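Local coordinates for protein alkaline phosphatase D (Bacillus subtilis, PDB 2YEQ) that hydrolyses phosphate esters, acting as a secreted alkaline phosphatase and phosphodiesterase whose active site holds iron and calcium, at residues A14-R28 / A241-L253. Numbering follows the deposited sequence.
With EDO (1,2-ethanediol), chain I.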
ATOM      1  N   ALA A  14     -16.193   0.037   4.130  1.00 16.79           N
ATOM      2  CA  ALA A  14     -14.801   0.183   4.567  1.00 18.59           C
ATOM      3  C   ALA A  14     -14.746   1.214   5.655  1.00 18.35           C
ATOM      4  O   ALA A  14     -15.678   2.012   5.825  1.00 18.59           O
ATOM      5  CB  ALA A  14     -13.855   0.585   3.382  1.00 16.92           C
ATOM      6  N   SER A  15     -13.658   1.185   6.416  1.00 19.17           N
ATOM      7  CA  SER A  15     -13.378   2.226   7.393  1.00 18.98           C
ATOM      8  C   SER A  15     -11.900   2.577   7.366  1.00 17.41           C
ATOM      9  O   SER A  15     -11.059   1.815   6.906  1.00 16.43           O
ATOM     10  CB  SER A  15     -13.792   1.802   8.817  1.00 20.65           C
ATOM     11  OG  SER A  15     -12.931   0.784   9.331  1.00 20.75           O
ATOM     12  N   GLY A  16     -11.573   3.735   7.890  1.00 19.07           N
ATOM     13  CA  GLY A  16     -10.205   4.175   7.774  1.00 20.36           C
ATOM     14  C   GLY A  16      -9.829   5.425   8.508  1.00 18.98           C
ATOM     15  O   GLY A  16     -10.646   6.085   9.143  1.00 21.46           O
ATOM     16  N   ASP A  17      -8.544   5.725   8.418  1.00 21.59           N
ATOM     17  CA  ASP A  17      -7.960   6.907   9.026  1.00 23.01           C
ATOM     18  C   ASP A  17      -8.454   7.137  10.437  1.00 20.25           C
ATOM     19  O   ASP A  17      -8.913   8.226  10.778  1.00 23.38           O
ATOM     20  CB  ASP A  17      -8.200   8.127   8.126  1.00 24.43           C
ATOM     21  CG  ASP A  17      -7.165   8.228   7.014  1.00 30.03           C
ATOM     22  OD1 ASP A  17      -6.551   7.184   6.679  1.00 29.83           O
ATOM     23  OD2 ASP A  17      -6.964   9.354   6.487  1.00 36.54           O
ATOM     24  N   PRO A  18      -8.311   6.121  11.278  1.00 19.98           N
ATOM     25  CA  PRO A  18      -8.798   6.237  12.649  1.00 20.54           C
ATOM     26  C   PRO A  18      -7.987   7.230  13.429  1.00 23.92           C
ATOM     27  O   PRO A  18      -6.762   7.324  13.211  1.00 23.38           O
ATOM     28  CB  PRO A  18      -8.605   4.817  13.221  1.00 21.44           C
ATOM     29  CG  PRO A  18      -7.515   4.258  12.459  1.00 21.64           C
ATOM     30  CD  PRO A  18      -7.674   4.820  11.049  1.00 18.92           C
ATOM     31  N   LEU A  19      -8.677   7.985  14.291  1.00 24.20           N
ATOM     32  CA  LEU A  19      -8.072   8.815  15.323  1.00 23.33           C
ATOM     33  C   LEU A  19      -8.623   8.328  16.676  1.00 24.59           C
ATOM     34  O   LEU A  19      -9.367   7.354  16.733  1.00 21.99           O
ATOM     35  CB  LEU A  19      -8.392  10.291  15.106  1.00 25.24           C
ATOM     36  CG  LEU A  19      -7.780  10.934  13.841  1.00 27.19           C
ATOM     37  CD1 LEU A  19      -8.283  12.358  13.651  1.00 28.35           C
ATOM     38  CD2 LEU A  19      -6.254  10.878  13.861  1.00 28.06           C
ATOM     39  N   SER A  20      -8.276   8.994  17.769  1.00 25.38           N
ATOM     40  CA  SER A  20      -8.703   8.501  19.085  1.00 27.93           C
ATOM     41  C   SER A  20     -10.187   8.720  19.355  1.00 29.44           C
ATOM     42  O   SER A  20     -10.748   8.061  20.215  1.00 29.56           O
ATOM     43  CB  SER A  20      -7.839   9.090  20.211  1.00 25.70           C
ATOM     44  OG  SER A  20      -8.022  10.468  20.338  1.00 28.24           O
ATOM     45  N   ASP A  21     -10.831   9.614  18.616  1.00 28.01           N
ATOM     46  CA  ASP A  21     -12.239   9.939  18.862  1.00 29.35           C
ATOM     47  C   ASP A  21     -13.143   9.850  17.623  1.00 28.59           C
ATOM     48  O   ASP A  21     -14.294  10.289  17.669  1.00 31.10           O
ATOM     49  CB  ASP A  21     -12.326  11.361  19.420  1.00 33.48           C
ATOM     50  CG  ASP A  21     -11.958  12.418  18.382  1.00 39.92           C
ATOM     51  OD1 ASP A  21     -11.051  12.166  17.552  1.00 42.70           O
ATOM     52  OD2 ASP A  21     -12.589  13.496  18.375  1.00 46.74           O
ATOM     53  N   SER A  22     -12.623   9.324  16.520  1.00 27.21           N
ATOM     54  CA  SER A  22     -13.371   9.289  15.259  1.00 25.18           C
ATOM     55  C   SER A  22     -12.719   8.337  14.303  1.00 24.82           C
ATOM     56  O   SER A  22     -11.565   7.929  14.503  1.00 24.21           O
ATOM     57  CB  SER A  22     -13.431  10.674  14.610  1.00 26.90           C
ATOM     58  OG  SER A  22     -12.142  11.148  14.282  1.00 28.33           O
ATOM     59  N   VAL A  23     -13.462   7.994  13.252  1.00 24.13           N
ATOM     60  CA  VAL A  23     -12.976   7.133  12.197  1.00 22.99           C
ATOM     61  C   VAL A  23     -13.758   7.488  10.930  1.00 23.70           C
ATOM     62  O   VAL A  23     -14.875   7.999  11.017  1.00 24.57           O
ATOM     63  CB  VAL A  23     -13.185   5.653  12.562  1.00 25.80           C
ATOM     64  CG1 VAL A  23     -14.691   5.323  12.671  1.00 24.13           C
ATOM     65  CG2 VAL A  23     -12.507   4.743  11.532  1.00 24.99           C
ATOM     66  N   VAL A  24     -13.173   7.251   9.766  1.00 22.82           N
ATOM     67  CA  VAL A  24     -13.893   7.435   8.506  1.00 20.66           C
ATOM     68  C   VAL A  24     -14.643   6.145   8.182  1.00 20.23           C
ATOM     69  O   VAL A  24     -14.080   5.040   8.279  1.00 22.28           O
ATOM     70  CB  VAL A  24     -12.956   7.790   7.334  1.00 20.14           C
ATOM     71  CG1 VAL A  24     -13.750   7.866   6.030  1.00 18.11           C
ATOM     72  CG2 VAL A  24     -12.229   9.120   7.590  1.00 19.78           C
ATOM     73  N   LEU A  25     -15.904   6.293   7.797  1.00 19.64           N
ATOM     74  CA  LEU A  25     -16.718   5.200   7.275  1.00 19.31           C
ATOM     75  C   LEU A  25     -16.965   5.448   5.794  1.00 18.27           C
ATOM     76  O   LEU A  25     -17.278   6.564   5.402  1.00 21.00           O
ATOM     77  CB  LEU A  25     -18.056   5.135   8.017  1.00 21.32           C
ATOM     78  CG  LEU A  25     -18.036   5.203   9.550  1.00 22.81           C
ATOM     79  CD1 LEU A  25     -19.480   5.146  10.097  1.00 24.35           C
ATOM     80  CD2 LEU A  25     -17.184   4.076  10.138  1.00 21.67           C
ATOM     81  N   TRP A  26     -16.873   4.396   4.988  1.00 17.09           N
ATOM     82  CA  TRP A  26     -16.979   4.502   3.553  1.00 18.37           C
ATOM     83  C   TRP A  26     -17.964   3.484   2.998  1.00 17.99           C
ATOM     84  O   TRP A  26     -18.029   2.337   3.451  1.00 17.32           O
ATOM     85  CB  TRP A  26     -15.604   4.269   2.898  1.00 17.91           C
ATOM     86  CG  TRP A  26     -15.638   4.258   1.395  1.00 17.04           C
ATOM     87  CD1 TRP A  26     -15.432   5.323   0.564  1.00 15.74           C
ATOM     88  CD2 TRP A  26     -15.906   3.131   0.541  1.00 17.06           C
ATOM     89  NE1 TRP A  26     -15.569   4.932  -0.746  1.00 16.97           N
ATOM     90  CE2 TRP A  26     -15.863   3.599  -0.791  1.00 15.78           C
ATOM     91  CE3 TRP A  26     -16.193   1.775   0.772  1.00 16.84           C
ATOM     92  CZ2 TRP A  26     -16.075   2.770  -1.880  1.00 16.80           C
ATOM     93  CZ3 TRP A  26     -16.438   0.956  -0.328  1.00 15.96           C
ATOM     94  CH2 TRP A  26     -16.364   1.460  -1.639  1.00 17.14           C
ATOM     95  N   THR A  27     -18.720   3.918   1.997  1.00 17.27           N
ATOM     96  CA  THR A  27     -19.319   2.991   1.066  1.00 17.00           C
ATOM     97  C   THR A  27     -19.554   3.726  -0.253  1.00 17.11           C
ATOM     98  O   THR A  27     -19.178   4.895  -0.392  1.00 18.00           O
ATOM     99  CB  THR A  27     -20.610   2.364   1.624  1.00 17.75           C
ATOM    100  OG1 THR A  27     -20.952   1.237   0.811  1.00 17.77           O
ATOM    101  CG2 THR A  27     -21.763   3.392   1.702  1.00 16.44           C
ATOM    102  N   ARG A  28     -20.148   3.025  -1.203  1.00 16.65           N
ATOM    103  CA  ARG A  28     -20.491   3.581  -2.495  1.00 18.56           C
ATOM    104  C   ARG A  28     -21.750   2.864  -2.980  1.00 19.09           C
ATOM    105  O   ARG A  28     -21.850   1.608  -2.903  1.00 19.62           O
ATOM    106  CB  ARG A  28     -19.362   3.384  -3.512  1.00 19.66           C
ATOM    107  CG  ARG A  28     -19.736   3.914  -4.941  1.00 19.38           C
ATOM    108  CD  ARG A  28     -18.607   3.897  -5.944  1.00 19.84           C
ATOM    109  NE  ARG A  28     -19.203   4.172  -7.246  1.00 19.41           N
ATOM    110  CZ  ARG A  28     -18.811   3.704  -8.417  1.00 20.68           C
ATOM    111  NH1 ARG A  28     -17.727   2.961  -8.550  1.00 19.02           N
ATOM    112  NH2 ARG A  28     -19.529   4.027  -9.499  1.00 21.68           N
ATOM    113  N   ALA A 241     -10.905   9.343  -8.505  1.00 15.16           N
ATOM    114  CA  ALA A 241     -11.433   7.969  -8.389  1.00 16.59           C
ATOM    115  C   ALA A 241     -10.892   7.269  -7.143  1.00 18.56           C
ATOM    116  O   ALA A 241     -11.617   6.499  -6.489  1.00 18.38           O
ATOM    117  CB  ALA A 241     -11.111   7.148  -9.598  1.00 15.21           C
ATOM    118  N   TYR A 242      -9.635   7.560  -6.797  1.00 16.96           N
ATOM    119  CA  TYR A 242      -9.028   6.992  -5.592  1.00 17.79           C
ATOM    120  C   TYR A 242      -9.733   7.513  -4.351  1.00 19.67           C
ATOM    121  O   TYR A 242     -10.166   6.740  -3.508  1.00 18.19           O
ATOM    122  CB  TYR A 242      -7.545   7.335  -5.551  1.00 17.64           C
ATOM    123  CG  TYR A 242      -6.744   6.646  -4.474  1.00 16.89           C
ATOM    124  CD1 TYR A 242      -6.184   5.407  -4.691  1.00 16.69           C
ATOM    125  CD2 TYR A 242      -6.493   7.273  -3.263  1.00 17.12           C
ATOM    126  CE1 TYR A 242      -5.426   4.767  -3.688  1.00 17.21           C
ATOM    127  CE2 TYR A 242      -5.719   6.660  -2.278  1.00 16.98           C
ATOM    128  CZ  TYR A 242      -5.187   5.423  -2.507  1.00 16.83           C
ATOM    129  OH  TYR A 242      -4.415   4.840  -1.526  1.00 17.01           O
ATOM    130  N   TYR A 243      -9.876   8.832  -4.249  1.00 17.50           N
ATOM    131  CA  TYR A 243     -10.629   9.420  -3.177  1.00 17.78           C
ATOM    132  C   TYR A 243     -12.028   8.780  -3.057  1.00 19.82           C
ATOM    133  O   TYR A 243     -12.442   8.414  -1.957  1.00 20.46           O
ATOM    134  CB  TYR A 243     -10.769  10.952  -3.319  1.00 17.65           C
ATOM    135  CG  TYR A 243     -11.684  11.520  -2.271  1.00 19.16           C
ATOM    136  CD1 TYR A 243     -11.221  11.780  -0.978  1.00 18.94           C
ATOM    137  CD2 TYR A 243     -13.043  11.717  -2.530  1.00 19.95           C
ATOM    138  CE1 TYR A 243     -12.065  12.257   0.003  1.00 20.84           C
ATOM    139  CE2 TYR A 243     -13.890  12.185  -1.550  1.00 20.57           C
ATOM    140  CZ  TYR A 243     -13.399  12.454  -0.275  1.00 21.23           C
ATOM    141  OH  TYR A 243     -14.243  12.932   0.710  1.00 22.88           O
ATOM    142  N   GLU A 244     -12.750   8.706  -4.176  1.00 20.23           N
ATOM    143  CA  GLU A 244     -14.125   8.194  -4.184  1.00 20.17           C
ATOM    144  C   GLU A 244     -14.176   6.776  -3.599  1.00 20.00           C
ATOM    145  O   GLU A 244     -15.173   6.403  -3.017  1.00 20.81           O
ATOM    146  CB  GLU A 244     -14.714   8.231  -5.604  1.00 18.61           C
ATOM    147  CG  GLU A 244     -14.991   9.670  -6.080  1.00 18.65           C
ATOM    148  CD  GLU A 244     -15.300   9.823  -7.545  1.00 21.56           C
ATOM    149  OE1 GLU A 244     -15.075   8.863  -8.309  1.00 19.51           O
ATOM    150  OE2 GLU A 244     -15.756  10.944  -7.935  1.00 22.77           O
ATOM    151  N   HIS A 245     -13.113   5.993  -3.760  1.00 18.74           N
ATOM    152  CA  HIS A 245     -13.137   4.600  -3.336  1.00 18.53           C
ATOM    153  C   HIS A 245     -12.371   4.289  -2.052  1.00 19.19           C
ATOM    154  O   HIS A 245     -12.317   3.144  -1.644  1.00 16.01           O
ATOM    155  CB  HIS A 245     -12.687   3.683  -4.472  1.00 20.84           C
ATOM    156  CG  HIS A 245     -13.658   3.657  -5.604  1.00 20.28           C
ATOM    157  ND1 HIS A 245     -13.694   4.643  -6.564  1.00 18.88           N
ATOM    158  CD2 HIS A 245     -14.682   2.813  -5.879  1.00 20.29           C
ATOM    159  CE1 HIS A 245     -14.693   4.393  -7.396  1.00 21.55           C
ATOM    160  NE2 HIS A 245     -15.302   3.289  -7.003  1.00 20.12           N
ATOM    161  N   MET A 246     -11.819   5.299  -1.402  1.00 18.32           N
ATOM    162  CA  MET A 246     -10.977   5.068  -0.222  1.00 19.06           C
ATOM    163  C   MET A 246     -11.491   5.788   1.006  1.00 18.04           C
ATOM    164  O   MET A 246     -11.990   6.918   0.918  1.00 21.91           O
ATOM    165  CB  MET A 246      -9.546   5.521  -0.508  1.00 19.22           C
ATOM    166  CG  MET A 246      -8.806   4.672  -1.493  1.00 19.82           C
ATOM    167  SD  MET A 246      -8.683   2.937  -0.979  1.00 22.23           S
ATOM    168  CE  MET A 246      -7.754   2.196  -2.266  1.00 25.25           C
ATOM    169  N   PRO A 247     -11.320   5.176   2.181  1.00 20.78           N
ATOM    170  CA  PRO A 247     -11.824   5.768   3.426  1.00 19.71           C
ATOM    171  C   PRO A 247     -10.875   6.835   3.975  1.00 23.22           C
ATOM    172  O   PRO A 247     -10.201   6.630   4.987  1.00 26.08           O
ATOM    173  CB  PRO A 247     -11.908   4.571   4.368  1.00 21.02           C
ATOM    174  CG  PRO A 247     -10.783   3.717   3.945  1.00 22.81           C
ATOM    175  CD  PRO A 247     -10.731   3.850   2.425  1.00 20.38           C
ATOM    176  N   LEU A 248     -10.862   7.976   3.299  1.00 23.53           N
ATOM    177  CA  LEU A 248     -10.017   9.124   3.623  1.00 20.68           C
ATOM    178  C   LEU A 248     -10.823  10.257   4.227  1.00 20.97           C
ATOM    179  O   LEU A 248     -12.016  10.382   3.990  1.00 20.03           O
ATOM    180  CB  LEU A 248      -9.343   9.605   2.334  1.00 19.60           C
ATOM    181  CG  LEU A 248      -8.422   8.584   1.647  1.00 18.90           C
ATOM    182  CD1 LEU A 248      -7.896   9.108   0.318  1.00 17.84           C
ATOM    183  CD2 LEU A 248      -7.225   8.182   2.524  1.00 18.23           C
ATOM    184  N   ARG A 249     -10.161  11.117   4.982  1.00 21.65           N
ATOM    185  CA  ARG A 249     -10.803  12.307   5.547  1.00 23.49           C
ATOM    186  C   ARG A 249     -10.924  13.430   4.517  1.00 23.39           C
ATOM    187  O   ARG A 249     -10.327  13.355   3.462  1.00 23.93           O
ATOM    188  CB  ARG A 249     -10.031  12.774   6.778  1.00 25.97           C
ATOM    189  CG  ARG A 249     -10.183  11.789   7.907  1.00 26.44           C
ATOM    190  CD  ARG A 249      -9.495  12.206   9.157  1.00 29.72           C
ATOM    191  NE  ARG A 249      -9.648  11.166  10.183  1.00 28.15           N
ATOM    192  CZ  ARG A 249     -10.613  11.119  11.099  1.00 29.13           C
ATOM    193  NH1 ARG A 249     -11.558  12.039  11.161  1.00 32.44           N
ATOM    194  NH2 ARG A 249     -10.635  10.130  11.976  1.00 29.80           N
ATOM    195  N   ILE A 250     -11.718  14.447   4.829  1.00 21.81           N
ATOM    196  CA  ILE A 250     -12.068  15.496   3.857  1.00 24.40           C
ATOM    197  C   ILE A 250     -10.840  16.357   3.415  1.00 24.80           C
ATOM    198  O   ILE A 250     -10.793  16.877   2.294  1.00 25.45           O
ATOM    199  CB  ILE A 250     -13.240  16.378   4.398  1.00 25.92           C
ATOM    200  CG1 ILE A 250     -13.888  17.185   3.251  1.00 27.63           C
ATOM    201  CG2 ILE A 250     -12.774  17.267   5.549  1.00 25.77           C
ATOM    202  CD1 ILE A 250     -14.498  16.304   2.150  1.00 27.93           C
ATOM    203  N   SER A 251      -9.821  16.432   4.262  1.00 22.98           N
ATOM    204  CA  SER A 251      -8.601  17.141   3.903  1.00 27.50           C
ATOM    205  C   SER A 251      -7.835  16.439   2.776  1.00 26.07           C
ATOM    206  O   SER A 251      -6.958  17.040   2.177  1.00 23.65           O
ATOM    207  CB  SER A 251      -7.714  17.310   5.134  1.00 31.80           C
ATOM    208  OG  SER A 251      -7.445  16.026   5.686  1.00 45.43           O
ATOM    209  N   SER A 252      -8.187  15.185   2.483  1.00 21.98           N
ATOM    210  CA  SER A 252      -7.670  14.481   1.325  1.00 21.53           C
ATOM    211  C   SER A 252      -8.533  14.646   0.057  1.00 19.07           C
ATOM    212  O   SER A 252      -8.219  14.038  -0.945  1.00 21.07           O
ATOM    213  CB  SER A 252      -7.468  12.969   1.629  1.00 23.09           C
ATOM    214  OG  SER A 252      -6.396  12.730   2.531  1.00 22.42           O
ATOM    215  N   LEU A 253      -9.595  15.452   0.074  1.00 20.28           N
ATOM    216  CA  LEU A 253     -10.374  15.707  -1.161  1.00 21.32           C
ATOM    217  C   LEU A 253      -9.449  16.327  -2.222  1.00 22.39           C
ATOM    218  O   LEU A 253      -8.743  17.279  -1.927  1.00 21.92           O
ATOM    219  CB  LEU A 253     -11.552  16.659  -0.878  1.00 23.57           C
ATOM    220  CG  LEU A 253     -12.563  16.955  -2.004  1.00 26.02           C
ATOM    221  CD1 LEU A 253     -13.412  15.716  -2.276  1.00 23.98           C
ATOM    222  CD2 LEU A 253     -13.468  18.168  -1.670  1.00 25.20           C
TER
HETATM  223  C1  EDO I 535      -5.967  10.724  10.256  0.50 35.01           C
HETATM  224  O1  EDO I 535      -5.907   9.361  10.704  0.50 38.32           O
HETATM  225  C2  EDO I 535      -5.400  10.839   8.849  0.50 34.83           C
HETATM  226  O2  EDO I 535      -6.323  11.523   7.998  0.50 32.80           O
HETATM  227  O   HOH W   1      -7.230  11.418   4.986  1.00 33.22           O
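The carbonyl oxygen of D17 takes two bonds from R249, which meets it side-on. R249 NE lies 3.1 Å and R249 NH2 2.8 Å from D17 O, both donors in the carbonyl plane. R249 NH2 also donates to S22 OG at 2.9 Å. On one guanidinium face L19 CD1 sits over the centre, 3.6 Å above the plane. V24 CG2 lies toward the rim of the opposite face and touches R249 CG at 3.4 Å. E78 adds a salt bridge to R249 NH1. With an alanine in place of R249, D17 O and S22 OG would probably lose these donors and E78 its charged mate. Strands 13-16 and 23-28 pair as an antiparallel beta hairpin within the N-terminal family region. The hairpin packs on the end of helix 228-245 and the chain after it, in the PhoD-like phosphatase region. P247, centre of an inverse gamma turn, lays its ring against S15 and G16. W26 CG is anti to the backbone N (chi1 176°), which carries the indole to the helix end. There W26 NE1 donates to E244 O at 2.7 Å, nearly straight (173°). R28 NH1 reaches H245 NE2 at 2.9 Å, near the imidazole plane.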